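Hydrogenase maturation factor (Thermoanaerobacter tengcongensis, PDB 3VTH) probably transfers the carbamoyl group of carbamoyl phosphate, at the expense of ATP, onto the C-terminal cysteine of HypE during [NiFe]-hydrogenase maturation. Local coordinates at residues Q21-R26 / I149-R153; P106-D110 / G140-I146; K216-K221 / A352-N358; G503-D507 / V677-T681; R532-L536 / S595-F600. One frame throughout, in Å; residues are numbered along the deposited sequence.

Contact 1 (Q21-R26 / I149-R153); sequences QGVGFR and IPYDR. With PO4 (phosphate ion), chain E.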
# COMPACT_ATOMS: atom_id res chain seq x y z
N GLN A 21 -17.86 1.79 12.78
CA GLN A 21 -17.83 3.02 13.59
C GLN A 21 -17.19 4.12 12.75
O GLN A 21 -16.35 3.83 11.89
CB GLN A 21 -17.02 2.84 14.87
CG GLN A 21 -17.53 1.72 15.78
CD GLN A 21 -16.74 1.61 17.07
OE1 GLN A 21 -15.71 2.27 17.24
NE2 GLN A 21 -17.22 0.77 17.98
N GLY A 22 -17.61 5.37 12.99
CA GLY A 22 -17.18 6.50 12.19
C GLY A 22 -17.73 6.51 10.78
O GLY A 22 -17.13 7.12 9.86
N VAL A 23 -18.88 5.87 10.60
CA VAL A 23 -19.48 5.73 9.28
C VAL A 23 -20.91 6.28 9.30
O VAL A 23 -21.65 6.16 8.34
CB VAL A 23 -19.44 4.25 8.76
CG1 VAL A 23 -18.00 3.71 8.78
CG2 VAL A 23 -20.33 3.31 9.62
N GLY A 24 -21.29 6.90 10.42
CA GLY A 24 -22.68 7.34 10.59
C GLY A 24 -23.65 6.19 10.81
O GLY A 24 -24.84 6.30 10.47
N PHE A 25 -23.17 5.11 11.40
CA PHE A 25 -24.04 3.98 11.71
C PHE A 25 -25.06 4.29 12.82
O PHE A 25 -26.20 3.84 12.75
CB PHE A 25 -23.23 2.74 12.06
CG PHE A 25 -23.65 1.50 11.30
CD1 PHE A 25 -22.70 0.67 10.71
CD2 PHE A 25 -25.01 1.16 11.18
CE1 PHE A 25 -23.07 -0.49 10.02
CE2 PHE A 25 -25.40 -0.01 10.50
CZ PHE A 25 -24.44 -0.83 9.92
N ARG A 26 -24.66 5.05 13.83
CA ARG A 26 -25.59 5.43 14.90
C ARG A 26 -26.76 6.28 14.37
O ARG A 26 -27.91 5.90 14.58
CB ARG A 26 -24.87 6.06 16.10
CG ARG A 26 -24.08 5.00 16.91
CD ARG A 26 -23.16 5.64 17.93
NE ARG A 26 -22.02 6.31 17.29
CZ ARG A 26 -21.07 6.98 17.94
NH1 ARG A 26 -21.11 7.09 19.27
NH2 ARG A 26 -20.07 7.54 17.26
N ILE A 149 -10.61 3.81 20.62
CA ILE A 149 -11.99 3.42 20.33
C ILE A 149 -12.66 3.17 21.67
O ILE A 149 -11.95 3.08 22.67
CB ILE A 149 -12.05 2.18 19.39
CG1 ILE A 149 -11.34 0.95 20.00
CG2 ILE A 149 -11.47 2.52 18.05
CD1 ILE A 149 -12.16 0.17 21.04
N PRO A 150 -14.01 3.06 21.72
CA PRO A 150 -15.01 3.22 20.66
C PRO A 150 -14.93 4.61 20.05
O PRO A 150 -14.71 5.60 20.78
CB PRO A 150 -16.34 3.05 21.40
CG PRO A 150 -16.04 2.29 22.61
CD PRO A 150 -14.62 2.68 23.00
N TYR A 151 -15.11 4.68 18.74
CA TYR A 151 -15.04 5.95 18.01
C TYR A 151 -16.07 6.94 18.56
O TYR A 151 -17.25 6.62 18.68
CB TYR A 151 -15.24 5.72 16.51
CG TYR A 151 -15.34 6.97 15.67
CD1 TYR A 151 -16.59 7.49 15.31
CD2 TYR A 151 -14.20 7.63 15.23
CE1 TYR A 151 -16.69 8.64 14.52
CE2 TYR A 151 -14.28 8.78 14.43
CZ TYR A 151 -15.53 9.27 14.08
OH TYR A 151 -15.64 10.39 13.29
N ASP A 152 -15.59 8.13 18.93
CA ASP A 152 -16.41 9.26 19.33
C ASP A 152 -15.52 10.49 19.18
O ASP A 152 -14.31 10.37 19.22
CB ASP A 152 -16.81 9.14 20.81
CG ASP A 152 -18.10 8.36 21.00
OD1 ASP A 152 -19.09 8.61 20.27
OD2 ASP A 152 -18.12 7.49 21.89
N ARG A 153 -16.12 11.67 19.06
CA ARG A 153 -15.36 12.91 18.93
C ARG A 153 -14.29 13.07 20.01
O ARG A 153 -13.17 13.51 19.73
CB ARG A 153 -16.31 14.12 18.97
CG ARG A 153 -15.68 15.46 18.49
CD ARG A 153 -16.67 16.58 18.83
NE ARG A 153 -16.29 17.90 18.33
CZ ARG A 153 -16.70 18.42 17.17
NH1 ARG A 153 -17.46 17.71 16.33
NH2 ARG A 153 -16.34 19.65 16.84
P PO4 E . -20.73 6.33 13.85
O1 PO4 E . -20.33 7.50 12.98
O2 PO4 E . -20.85 5.08 13.01
O3 PO4 E . -19.64 6.11 14.86
O4 PO4 E . -22.05 6.62 14.52
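Arg26 and Asp152 make the salt bridge that ties the phosphate-binding loop of the acylphosphatase domain to 149-153. NH1 of Arg26 meets Asp152 OD1 at 2.7 Å, on the syn side of the carboxylate, while Arg26 NH2 adds a weak bond to that same oxygen; Asp152 OD2 is held by Ser98.

A bend at chi3 (-71°) turns the guanidinium edge to the phosphate ion as well, with Arg26 NE 2.8 Å from PO4 O4 and Arg26 NH2 2.8 Å from PO4 O3. Backbone N-H groups from Gly22 to Arg26 all bond to its oxygens. The phosphate probably came from the crystallisation liquor, yet occupies an anion cradle like that of acylphosphatases, consistent with the predicted active-site role of Arg26.

Between uncharged groups, Tyr151 N gives an almost straight bond (177°) to Gln21 OE1 at 2.9 Å, arriving above the amide's carbonyl plane, and Gly48 O holds Gln21 NE2. By CH-pi packing, Gly22 CA sits over one face of the Tyr151 ring, 3.6 Å from its centroid.

The loop runs into helix 25-35; Asn44 of strand 39-45, the other predicted active-site residue, touches Gln21, Arg26 and Pro150, and Leu49 of strand 48-55 backs Phe25 and Arg26.

Contact 2 (P106-D110 / G140-I146); sequences PVSPD and GPRFSII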
# COMPACT_ATOMS: atom_id res chain seq x y z
N PRO A 106 -12.27 -2.96 14.22
CA PRO A 106 -11.52 -2.32 13.14
C PRO A 106 -11.76 -0.79 13.12
O PRO A 106 -12.76 -0.30 13.66
CB PRO A 106 -12.12 -2.95 11.89
CG PRO A 106 -12.53 -4.33 12.35
CD PRO A 106 -13.05 -4.12 13.75
N VAL A 107 -10.82 -0.06 12.50
CA VAL A 107 -10.86 1.39 12.37
C VAL A 107 -10.92 1.74 10.87
O VAL A 107 -10.19 1.16 10.05
CB VAL A 107 -9.64 2.06 13.06
CG1 VAL A 107 -9.45 3.53 12.65
CG2 VAL A 107 -9.79 1.97 14.61
N SER A 108 -11.80 2.68 10.53
CA SER A 108 -11.95 3.13 9.15
C SER A 108 -10.68 3.80 8.62
O SER A 108 -10.04 4.57 9.33
CB SER A 108 -13.12 4.11 9.01
OG SER A 108 -13.24 4.54 7.64
N PRO A 109 -10.30 3.51 7.36
CA PRO A 109 -9.29 4.38 6.75
C PRO A 109 -9.81 5.82 6.56
O PRO A 109 -11.02 6.08 6.62
CB PRO A 109 -9.03 3.73 5.37
CG PRO A 109 -9.45 2.28 5.56
CD PRO A 109 -10.63 2.35 6.50
N ASP A 110 -8.87 6.74 6.38
CA ASP A 110 -9.15 8.11 5.94
C ASP A 110 -9.79 8.13 4.56
O ASP A 110 -9.37 7.39 3.67
CB ASP A 110 -7.84 8.90 5.91
CG ASP A 110 -7.11 8.81 7.23
OD1 ASP A 110 -7.57 9.47 8.19
OD2 ASP A 110 -6.12 8.04 7.32
N GLY A 140 -13.80 12.19 5.00
CA GLY A 140 -12.86 12.90 5.87
C GLY A 140 -11.87 11.98 6.59
O GLY A 140 -11.89 10.75 6.39
N PRO A 141 -11.00 12.56 7.41
CA PRO A 141 -10.03 11.77 8.16
C PRO A 141 -10.72 10.86 9.16
O PRO A 141 -11.79 11.21 9.69
CB PRO A 141 -9.21 12.83 8.91
CG PRO A 141 -10.02 14.04 8.90
CD PRO A 141 -10.84 14.00 7.65
N ARG A 142 -10.13 9.69 9.36
CA ARG A 142 -10.58 8.75 10.36
C ARG A 142 -9.33 8.28 11.09
O ARG A 142 -8.91 8.91 12.05
CB ARG A 142 -11.39 7.59 9.74
CG ARG A 142 -12.76 7.98 9.14
CD ARG A 142 -13.74 8.56 10.19
NE ARG A 142 -15.06 8.78 9.59
CZ ARG A 142 -15.44 9.88 8.96
NH1 ARG A 142 -14.61 10.91 8.83
NH2 ARG A 142 -16.66 9.96 8.43
N PHE A 143 -8.72 7.20 10.61
CA PHE A 143 -7.48 6.68 11.20
C PHE A 143 -6.50 7.77 11.64
O PHE A 143 -6.05 7.78 12.80
CB PHE A 143 -6.78 5.73 10.22
CG PHE A 143 -5.45 5.24 10.72
CD1 PHE A 143 -4.29 5.54 10.04
CD2 PHE A 143 -5.37 4.50 11.90
CE1 PHE A 143 -3.04 5.08 10.52
CE2 PHE A 143 -4.13 4.04 12.39
CZ PHE A 143 -2.97 4.33 11.70
N SER A 144 -6.19 8.69 10.73
CA SER A 144 -5.19 9.72 11.02
C SER A 144 -5.47 10.54 12.29
O SER A 144 -4.54 11.03 12.91
CB SER A 144 -5.02 10.69 9.84
OG SER A 144 -6.28 11.30 9.52
N ILE A 145 -6.74 10.70 12.66
CA ILE A 145 -7.07 11.53 13.84
C ILE A 145 -7.67 10.76 15.02
O ILE A 145 -8.06 11.36 16.01
CB ILE A 145 -7.99 12.71 13.47
CG1 ILE A 145 -9.36 12.21 12.98
CG2 ILE A 145 -7.28 13.63 12.41
CD1 ILE A 145 -10.39 13.32 12.88
N ILE A 146 -7.69 9.43 14.93
CA ILE A 146 -8.30 8.59 15.98
C ILE A 146 -7.24 8.17 17.01
O ILE A 146 -6.21 7.60 16.65
CB ILE A 146 -9.05 7.36 15.36
CG1 ILE A 146 -10.35 7.83 14.68
CG2 ILE A 146 -9.37 6.27 16.42
CD1 ILE A 146 -10.96 6.80 13.68
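Ser108 O accepts from Phe143 N at 3.2 Å, nearly along the C=O axis, and the CA atoms come nearest at Asp110 and Pro141, 4.4 Å apart. The contact lies at the base of the first HypF zinc finger: 140-146 directly follows the zinc ligand Cys139 and turns through the 3-10 segment 143-145, and 106-110 packs against that turn.

Asp110 grips the turn with one oxygen. OD1 of Asp110 takes three bonds: Ser144 N uses its syn lone pair, while Arg142 N (2.8 Å) and Ser144 OG (2.6 Å) come from outside the carboxylate plane, one from each side of it. Three donors on a buried oxygen fix the rotation of the carboxylate and would probably favour its ionised form. Its partner OD2 lies near the plane of the Phe143 ring, at the edge.

Arg142 packs CB and CG along Ser108 and Pro109, then bends at chi2 (-62°) and carries its guanidinium back to the finger, where carbonyls of Cys136 and Cys139 receive it; NE goes to Gly22 O. On the apolar side, Val107 and Ile146 meet tip to tip, CG1 of Val107 standing 3.7 Å from CD1 of Ile146.

Contact 3 (K216-K221 / A352-N358); sequences KIVAIK and ADVFLLN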
# COMPACT_ATOMS: atom_id res chain seq x y z
N LYS A 216 7.78 28.16 -6.60
CA LYS A 216 8.30 27.83 -5.28
C LYS A 216 7.78 26.47 -4.77
O LYS A 216 6.86 25.89 -5.34
CB LYS A 216 7.96 28.96 -4.29
CG LYS A 216 8.73 30.26 -4.56
CD LYS A 216 8.34 31.36 -3.59
CE LYS A 216 8.77 32.73 -4.08
NZ LYS A 216 10.25 32.83 -4.18
N ILE A 217 8.42 25.99 -3.70
CA ILE A 217 8.05 24.73 -3.07
C ILE A 217 7.17 25.05 -1.87
O ILE A 217 7.56 25.84 -0.99
CB ILE A 217 9.28 23.92 -2.61
CG1 ILE A 217 10.10 23.45 -3.81
CG2 ILE A 217 8.84 22.72 -1.78
CD1 ILE A 217 11.57 23.30 -3.54
N VAL A 218 5.98 24.45 -1.83
CA VAL A 218 5.08 24.62 -0.71
C VAL A 218 4.99 23.33 0.11
O VAL A 218 4.84 22.24 -0.45
CB VAL A 218 3.67 25.10 -1.18
CG1 VAL A 218 3.79 26.38 -2.03
CG2 VAL A 218 2.97 24.05 -2.01
N ALA A 219 5.10 23.45 1.43
CA ALA A 219 4.86 22.32 2.31
C ALA A 219 3.43 22.43 2.82
O ALA A 219 3.06 23.42 3.46
CB ALA A 219 5.86 22.29 3.47
N ILE A 220 2.63 21.41 2.51
CA ILE A 220 1.20 21.46 2.76
C ILE A 220 0.85 20.41 3.79
O ILE A 220 1.13 19.23 3.58
CB ILE A 220 0.39 21.19 1.46
CG1 ILE A 220 0.68 22.28 0.41
CG2 ILE A 220 -1.09 21.11 1.74
CD1 ILE A 220 0.09 21.99 -0.97
N LYS A 221 0.24 20.82 4.90
CA LYS A 221 -0.25 19.84 5.88
C LYS A 221 -1.53 19.21 5.34
O LYS A 221 -2.53 19.89 5.14
CB LYS A 221 -0.48 20.46 7.26
CG LYS A 221 -0.81 19.42 8.34
CD LYS A 221 -0.90 20.06 9.72
CE LYS A 221 -1.51 19.10 10.75
NZ LYS A 221 -1.53 19.74 12.10
N ALA A 352 11.24 23.55 1.82
CA ALA A 352 10.07 24.32 1.44
C ALA A 352 10.34 25.81 1.52
O ALA A 352 11.10 26.28 2.38
CB ALA A 352 8.88 23.95 2.33
N ASP A 353 9.71 26.56 0.62
CA ASP A 353 9.76 28.02 0.67
C ASP A 353 8.66 28.62 1.56
O ASP A 353 8.89 29.61 2.26
CB ASP A 353 9.67 28.58 -0.75
CG ASP A 353 10.84 28.14 -1.61
OD1 ASP A 353 11.96 28.59 -1.31
OD2 ASP A 353 10.66 27.35 -2.56
N VAL A 354 7.48 28.02 1.53
CA VAL A 354 6.34 28.48 2.35
C VAL A 354 5.55 27.27 2.86
O VAL A 354 5.69 26.18 2.32
CB VAL A 354 5.40 29.44 1.57
CG1 VAL A 354 6.18 30.67 1.01
CG2 VAL A 354 4.71 28.69 0.44
N PHE A 355 4.74 27.48 3.89
CA PHE A 355 4.04 26.39 4.55
C PHE A 355 2.55 26.68 4.67
O PHE A 355 2.16 27.81 4.99
CB PHE A 355 4.59 26.17 5.97
CG PHE A 355 6.02 25.70 6.00
CD1 PHE A 355 6.32 24.37 6.29
CD2 PHE A 355 7.07 26.61 5.77
CE1 PHE A 355 7.66 23.93 6.32
CE2 PHE A 355 8.40 26.18 5.82
CZ PHE A 355 8.69 24.85 6.09
N LEU A 356 1.73 25.65 4.43
CA LEU A 356 0.32 25.70 4.77
C LEU A 356 0.06 24.74 5.92
O LEU A 356 -0.08 23.52 5.73
CB LEU A 356 -0.59 25.38 3.57
CG LEU A 356 -2.09 25.59 3.82
CD1 LEU A 356 -2.43 27.08 3.95
CD2 LEU A 356 -2.95 24.93 2.73
N LEU A 357 0.03 25.32 7.12
CA LEU A 357 -0.19 24.60 8.36
C LEU A 357 -1.69 24.51 8.70
O LEU A 357 -2.50 25.17 8.06
CB LEU A 357 0.49 25.39 9.48
CG LEU A 357 1.95 25.21 9.92
CD1 LEU A 357 2.90 24.61 8.88
CD2 LEU A 357 2.48 26.50 10.49
N ASN A 358 -2.04 23.68 9.69
CA ASN A 358 -3.34 23.78 10.33
C ASN A 358 -3.25 23.29 11.78
O ASN A 358 -2.25 22.67 12.16
CB ASN A 358 -4.43 23.03 9.53
CG ASN A 358 -4.30 21.53 9.60
OD1 ASN A 358 -4.39 20.93 10.69
ND2 ASN A 358 -4.15 20.89 8.44
O HOH W 1 -3.40 22.37 5.79
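Ala219 and Phe355 sit at the middle of a parallel strand pair in the YrdC-like domain, strands 218-221 and 354-358 running 4.7 Å apart and 7° from parallel. The ladder is regular: Ala219 N to Val354 O, Leu356 N to Ala219 O and Lys221 N to Leu356 O are all strong bonds. Packing is closest here. Ala219 CB touches both Phe355 CD1 (3.5 Å) and Ala352 CB (3.6 Å), and on the opposite face of the sheet Val218 CG1 and Val354 CG2 lie side by side at 3.5 Å.

The start of the pair is looser and partly exposed. Asp353 OD2 offers its anti lone pair to Ile217 N at 2.9 Å, its OD1 bridges to Arg244, and Lys216 crosses the carboxylate with CB.

At the far end the extended Lys221 chain lies across the Asn358 amide and brings NZ to Asn358 O at 3.0 Å, and also to Arg360 O; Asn358 OD1 accepts from Arg360 N, and a water joins Lys221 O to Asn358 ND2. A leucine here would probably cost Asn358 O a donor and Arg360 O its ammonium.

Strand 193-196 flanks 354-358, strand 226-229 flanks 218-221, and helix 204-213 packs on Val218, Val354 and Leu356.

Contact 4 (G503-D507 / V677-T681); sequences GIAYD and VVNFT. With FE (Fe (III) ion), chain I; AP2 (phosphomethylphosphonic acid adenosyl ester), chain H.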
# COMPACT_ATOMS: atom_id res chain seq x y z
N GLY A 503 4.52 -22.05 -6.26
CA GLY A 503 4.79 -20.67 -5.86
C GLY A 503 5.94 -20.15 -6.69
O GLY A 503 7.04 -20.71 -6.66
N ILE A 504 5.69 -19.09 -7.46
CA ILE A 504 6.73 -18.46 -8.27
C ILE A 504 7.09 -17.13 -7.58
O ILE A 504 6.31 -16.19 -7.58
CB ILE A 504 6.24 -18.27 -9.72
CG1 ILE A 504 5.91 -19.66 -10.31
CG2 ILE A 504 7.28 -17.50 -10.55
CD1 ILE A 504 5.22 -19.68 -11.62
N ALA A 505 8.25 -17.10 -6.94
CA ALA A 505 8.64 -15.97 -6.13
C ALA A 505 9.85 -15.31 -6.79
O ALA A 505 10.98 -15.81 -6.72
CB ALA A 505 8.98 -16.44 -4.73
N TYR A 506 9.59 -14.19 -7.47
CA TYR A 506 10.65 -13.51 -8.22
C TYR A 506 10.85 -12.14 -7.58
O TYR A 506 9.91 -11.38 -7.44
CB TYR A 506 10.28 -13.35 -9.71
CG TYR A 506 10.34 -14.62 -10.56
CD1 TYR A 506 10.83 -15.82 -10.03
CD2 TYR A 506 9.94 -14.59 -11.90
CE1 TYR A 506 10.94 -16.98 -10.82
CE2 TYR A 506 10.03 -15.74 -12.70
CZ TYR A 506 10.52 -16.93 -12.14
OH TYR A 506 10.61 -18.05 -12.92
N ASP A 507 12.07 -11.85 -7.15
CA ASP A 507 12.39 -10.53 -6.57
C ASP A 507 13.88 -10.23 -6.65
O ASP A 507 14.60 -10.92 -7.38
CB ASP A 507 11.81 -10.33 -5.15
CG ASP A 507 12.43 -11.24 -4.08
OD1 ASP A 507 13.45 -11.94 -4.32
OD2 ASP A 507 11.88 -11.25 -2.96
N VAL A 677 11.69 -14.99 -19.92
CA VAL A 677 11.35 -15.25 -18.51
C VAL A 677 9.94 -15.86 -18.43
O VAL A 677 9.76 -16.91 -17.81
CB VAL A 677 11.45 -13.98 -17.66
CG1 VAL A 677 10.92 -14.22 -16.22
CG2 VAL A 677 12.90 -13.46 -17.65
N VAL A 678 8.98 -15.25 -19.11
CA VAL A 678 7.63 -15.81 -19.17
C VAL A 678 7.66 -17.26 -19.63
O VAL A 678 7.08 -18.14 -18.98
CB VAL A 678 6.67 -14.95 -20.04
CG1 VAL A 678 5.32 -15.66 -20.31
CG2 VAL A 678 6.44 -13.59 -19.37
N ASN A 679 8.37 -17.52 -20.73
CA ASN A 679 8.38 -18.84 -21.34
C ASN A 679 9.00 -19.92 -20.45
O ASN A 679 8.39 -20.97 -20.25
CB ASN A 679 9.01 -18.81 -22.74
CG ASN A 679 8.13 -18.10 -23.75
OD1 ASN A 679 6.96 -17.82 -23.48
ND2 ASN A 679 8.67 -17.79 -24.92
N PHE A 680 10.18 -19.65 -19.88
CA PHE A 680 10.79 -20.65 -19.01
C PHE A 680 10.02 -20.90 -17.71
O PHE A 680 9.97 -22.02 -17.21
CB PHE A 680 12.33 -20.51 -18.85
CG PHE A 680 12.82 -19.36 -17.98
CD1 PHE A 680 12.45 -19.24 -16.64
CD2 PHE A 680 13.76 -18.45 -18.48
CE1 PHE A 680 12.93 -18.21 -15.83
CE2 PHE A 680 14.26 -17.41 -17.66
CZ PHE A 680 13.84 -17.30 -16.34
N THR A 681 9.38 -19.85 -17.20
CA THR A 681 8.59 -19.95 -15.98
C THR A 681 7.36 -20.83 -16.24
O THR A 681 7.04 -21.72 -15.45
CB THR A 681 8.16 -18.55 -15.47
OG1 THR A 681 9.32 -17.72 -15.33
CG2 THR A 681 7.45 -18.64 -14.14
FE FE I . 11.09 -9.81 -1.62
PB AP2 H . 13.68 -7.87 -2.03
O1B AP2 H . 14.23 -7.98 -3.43
O2B AP2 H . 12.89 -9.04 -1.53
O3B AP2 H . 14.69 -7.33 -1.06
C3A AP2 H . 12.48 -6.52 -2.20
PA AP2 H . 11.03 -6.90 -3.24
O1A AP2 H . 10.16 -5.68 -2.95
O2A AP2 H . 10.45 -8.28 -3.10
O5' AP2 H . 11.59 -6.83 -4.75
C5' AP2 H . 11.97 -5.55 -5.26
C4' AP2 H . 12.78 -5.84 -6.50
O4' AP2 H . 11.91 -6.26 -7.55
C3' AP2 H . 13.48 -4.61 -7.04
O3' AP2 H . 14.67 -4.33 -6.30
C2' AP2 H . 13.73 -5.05 -8.47
O2' AP2 H . 14.91 -5.86 -8.46
C1' AP2 H . 12.49 -5.89 -8.81
N9 AP2 H . 11.58 -5.03 -9.63
C8 AP2 H . 10.96 -3.89 -9.24
N7 AP2 H . 10.25 -3.33 -10.27
C5 AP2 H . 10.42 -4.13 -11.34
C6 AP2 H . 9.96 -4.13 -12.75
N6 AP2 H . 9.15 -3.16 -13.23
N1 AP2 H . 10.39 -5.15 -13.55
C2 AP2 H . 11.18 -6.15 -13.09
N3 AP2 H . 11.65 -6.20 -11.83
C4 AP2 H . 11.30 -5.23 -10.92
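Tyr506 and Thr681 join the central sheet of the Kae1-like domain, an actin-like ATPase fold, to helix 666-692. The strand and helix segments run 12.1 Å apart at their axes, a gap spanned by side chains alone.

Tyr506 does most of the spanning. Its CB leaves the strand toward the helix, with CG anti to the carbonyl carbon (chi1 -73°), which sends the ring outward over Ile504, two residues back on the same face of the strand, whose CG2 lies against the centre of one ring face. Farther out, CE2 slides past Val677 CG1 at 3.9 Å. Tyr506 OH lies at the edge of the Phe680 ring, 3.7 Å from Phe680 CE1, and donates to Thr681 OG1 at 2.8 Å, a partner sitting in the plane of the tyrosine ring. Thr681 OG1 in turn donates to Val677 O at 2.6 Å, one helical turn earlier, a carbonyl that Thr681 N also uses. The buried phenol is thus satisfied by a short chain of hydrogen bonds ending in the helix backbone. The methyl of the same threonine, CG2, meets Ile504 CD1 at 3.5 Å.

One residue along the strand, Asp507 turns to the iron and nucleotide site instead. With His483, His487, Asp734 and two oxygens of the nucleotide analogue it binds the iron ion. His484 holds Asp507 OD1, while Asp507 OD2 lies 2.1 Å from the iron.

Contact 5 (R532-L536 / S595-F600); sequences RIAHL and SSMGRF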
# COMPACT_ATOMS: atom_id res chain seq x y z
N ARG A 532 11.86 -26.23 -2.36
CA ARG A 532 12.45 -25.47 -3.45
C ARG A 532 12.61 -26.40 -4.64
O ARG A 532 13.31 -27.41 -4.56
CB ARG A 532 13.81 -24.95 -3.03
CG ARG A 532 14.37 -23.90 -3.98
CD ARG A 532 15.86 -23.74 -3.69
NE ARG A 532 16.38 -22.50 -4.26
CZ ARG A 532 17.67 -22.18 -4.24
NH1 ARG A 532 18.56 -23.01 -3.70
NH2 ARG A 532 18.05 -21.03 -4.77
N ILE A 533 11.97 -26.06 -5.76
CA ILE A 533 11.93 -26.97 -6.91
C ILE A 533 12.87 -26.50 -8.02
O ILE A 533 13.49 -27.32 -8.70
CB ILE A 533 10.50 -27.10 -7.48
CG1 ILE A 533 9.52 -27.50 -6.37
CG2 ILE A 533 10.45 -28.09 -8.66
CD1 ILE A 533 9.79 -28.88 -5.77
N ALA A 534 12.97 -25.19 -8.19
CA ALA A 534 13.74 -24.63 -9.32
C ALA A 534 14.29 -23.25 -8.95
O ALA A 534 13.72 -22.56 -8.12
CB ALA A 534 12.88 -24.55 -10.60
N HIS A 535 15.41 -22.88 -9.56
CA HIS A 535 16.02 -21.58 -9.35
C HIS A 535 16.97 -21.25 -10.49
O HIS A 535 17.18 -22.08 -11.36
CB HIS A 535 16.74 -21.53 -7.99
CG HIS A 535 17.90 -22.48 -7.87
ND1 HIS A 535 19.19 -22.11 -8.17
CD2 HIS A 535 17.96 -23.76 -7.42
CE1 HIS A 535 20.00 -23.14 -7.95
NE2 HIS A 535 19.28 -24.14 -7.49
N LEU A 536 17.52 -20.05 -10.50
CA LEU A 536 18.54 -19.67 -11.48
C LEU A 536 19.93 -20.12 -11.01
O LEU A 536 20.18 -20.13 -9.81
CB LEU A 536 18.52 -18.16 -11.72
CG LEU A 536 17.31 -17.59 -12.46
CD1 LEU A 536 17.44 -16.06 -12.66
CD2 LEU A 536 17.08 -18.29 -13.81
N SER A 595 20.65 -16.14 -6.82
CA SER A 595 19.63 -16.59 -7.78
C SER A 595 18.57 -15.52 -7.66
O SER A 595 17.87 -15.46 -6.65
CB SER A 595 19.06 -17.96 -7.37
OG SER A 595 17.82 -18.25 -8.02
N SER A 596 18.48 -14.63 -8.63
CA SER A 596 17.67 -13.43 -8.42
C SER A 596 17.15 -12.87 -9.73
O SER A 596 17.93 -12.56 -10.62
CB SER A 596 18.51 -12.36 -7.71
OG SER A 596 17.89 -11.08 -7.77
N MET A 597 15.83 -12.71 -9.82
CA MET A 597 15.22 -12.10 -11.01
C MET A 597 15.58 -10.61 -11.10
O MET A 597 15.81 -10.08 -12.18
CB MET A 597 13.70 -12.32 -11.02
CG MET A 597 13.01 -11.92 -12.36
SD MET A 597 13.72 -12.70 -13.83
CE MET A 597 13.51 -14.45 -13.45
N GLY A 598 15.65 -9.95 -9.95
CA GLY A 598 16.06 -8.53 -9.91
C GLY A 598 17.47 -8.30 -10.46
O GLY A 598 17.68 -7.38 -11.27
N ARG A 599 18.42 -9.12 -10.04
CA ARG A 599 19.79 -8.99 -10.52
C ARG A 599 19.89 -9.39 -11.99
O ARG A 599 20.68 -8.81 -12.74
CB ARG A 599 20.79 -9.80 -9.68
CG ARG A 599 20.88 -9.43 -8.16
CD ARG A 599 21.38 -8.01 -7.85
NE ARG A 599 20.40 -6.99 -8.24
CZ ARG A 599 19.37 -6.59 -7.49
NH1 ARG A 599 19.18 -7.09 -6.27
NH2 ARG A 599 18.53 -5.69 -7.98
N PHE A 600 19.11 -10.39 -12.39
CA PHE A 600 19.03 -10.78 -13.82
C PHE A 600 18.62 -9.56 -14.66
O PHE A 600 19.30 -9.22 -15.65
CB PHE A 600 18.05 -11.96 -14.01
CG PHE A 600 18.21 -12.73 -15.31
CD1 PHE A 600 19.16 -12.39 -16.28
CD2 PHE A 600 17.33 -13.79 -15.59
CE1 PHE A 600 19.27 -13.12 -17.48
CE2 PHE A 600 17.43 -14.52 -16.80
CZ PHE A 600 18.41 -14.17 -17.75
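Leu536 of strand 530-542 and Ser595, just before helix 597-607, meet within the Kae1-like, actin-type fold. They join first through a backbone amide: Leu536 N donates to Ser595 OG at 3.1 Å. The hydroxyl reaches it because OG swings opposite the serine's own N (chi1 163°), and it also bonds Glu521 of the neighbouring strand, while Ser595 CB rests on Leu536 O at 3.5 Å. An alanine here would keep the CB contact with Leu536 O but would probably leave Leu536 N and Glu521 without their common hydroxyl partner.

Leu536 supplies the apolar half. Its CD1 approaches Phe600 CD2 at 3.7 Å, the two side chains crossing at about a right angle, and Met597 CE adds a looser contact at 4.3 Å. Phe600 in turn meets Phe673 edge-to-face.

Upstream in the strand, Ile533 and Ala534 both face Ile522 in a classic beta bulge. Arg532, salt-bridged to Glu521, lays its guanidinium face over the His535 ring.

Past Ser595 the helix begins, and its first turn carries Gly598 and Arg599 to the bound nucleotide analogue. Ser596 is the N-cap; its OG bonds Gly508 O and accepts from Arg599 N at 3.0 Å.

How the contacts relate
The contacts fall into two touching pairs and one that stands apart. Contacts 1 and 2, centres 10 Å apart, join the acylphosphatase loop to the first zinc finger: Arg142 NE reaches Gly22 O at 2.7 Å, probably a hydrogen bond. Contacts 4 and 5, centres 8 Å apart, flank the same nucleotide analogue; contact 4 alone gives the iron a ligand, and the side chain of Ser596 is about 9 Å from the iron. Asp507 O and Gly598 N, 2.9 Å apart, probably bond. Contact 3, in the YrdC-like domain, comes within about 8 Å (nearest atoms) of contact 2. The phosphate site of contact 1 is separate, about 46 Å from contact 4 between centres.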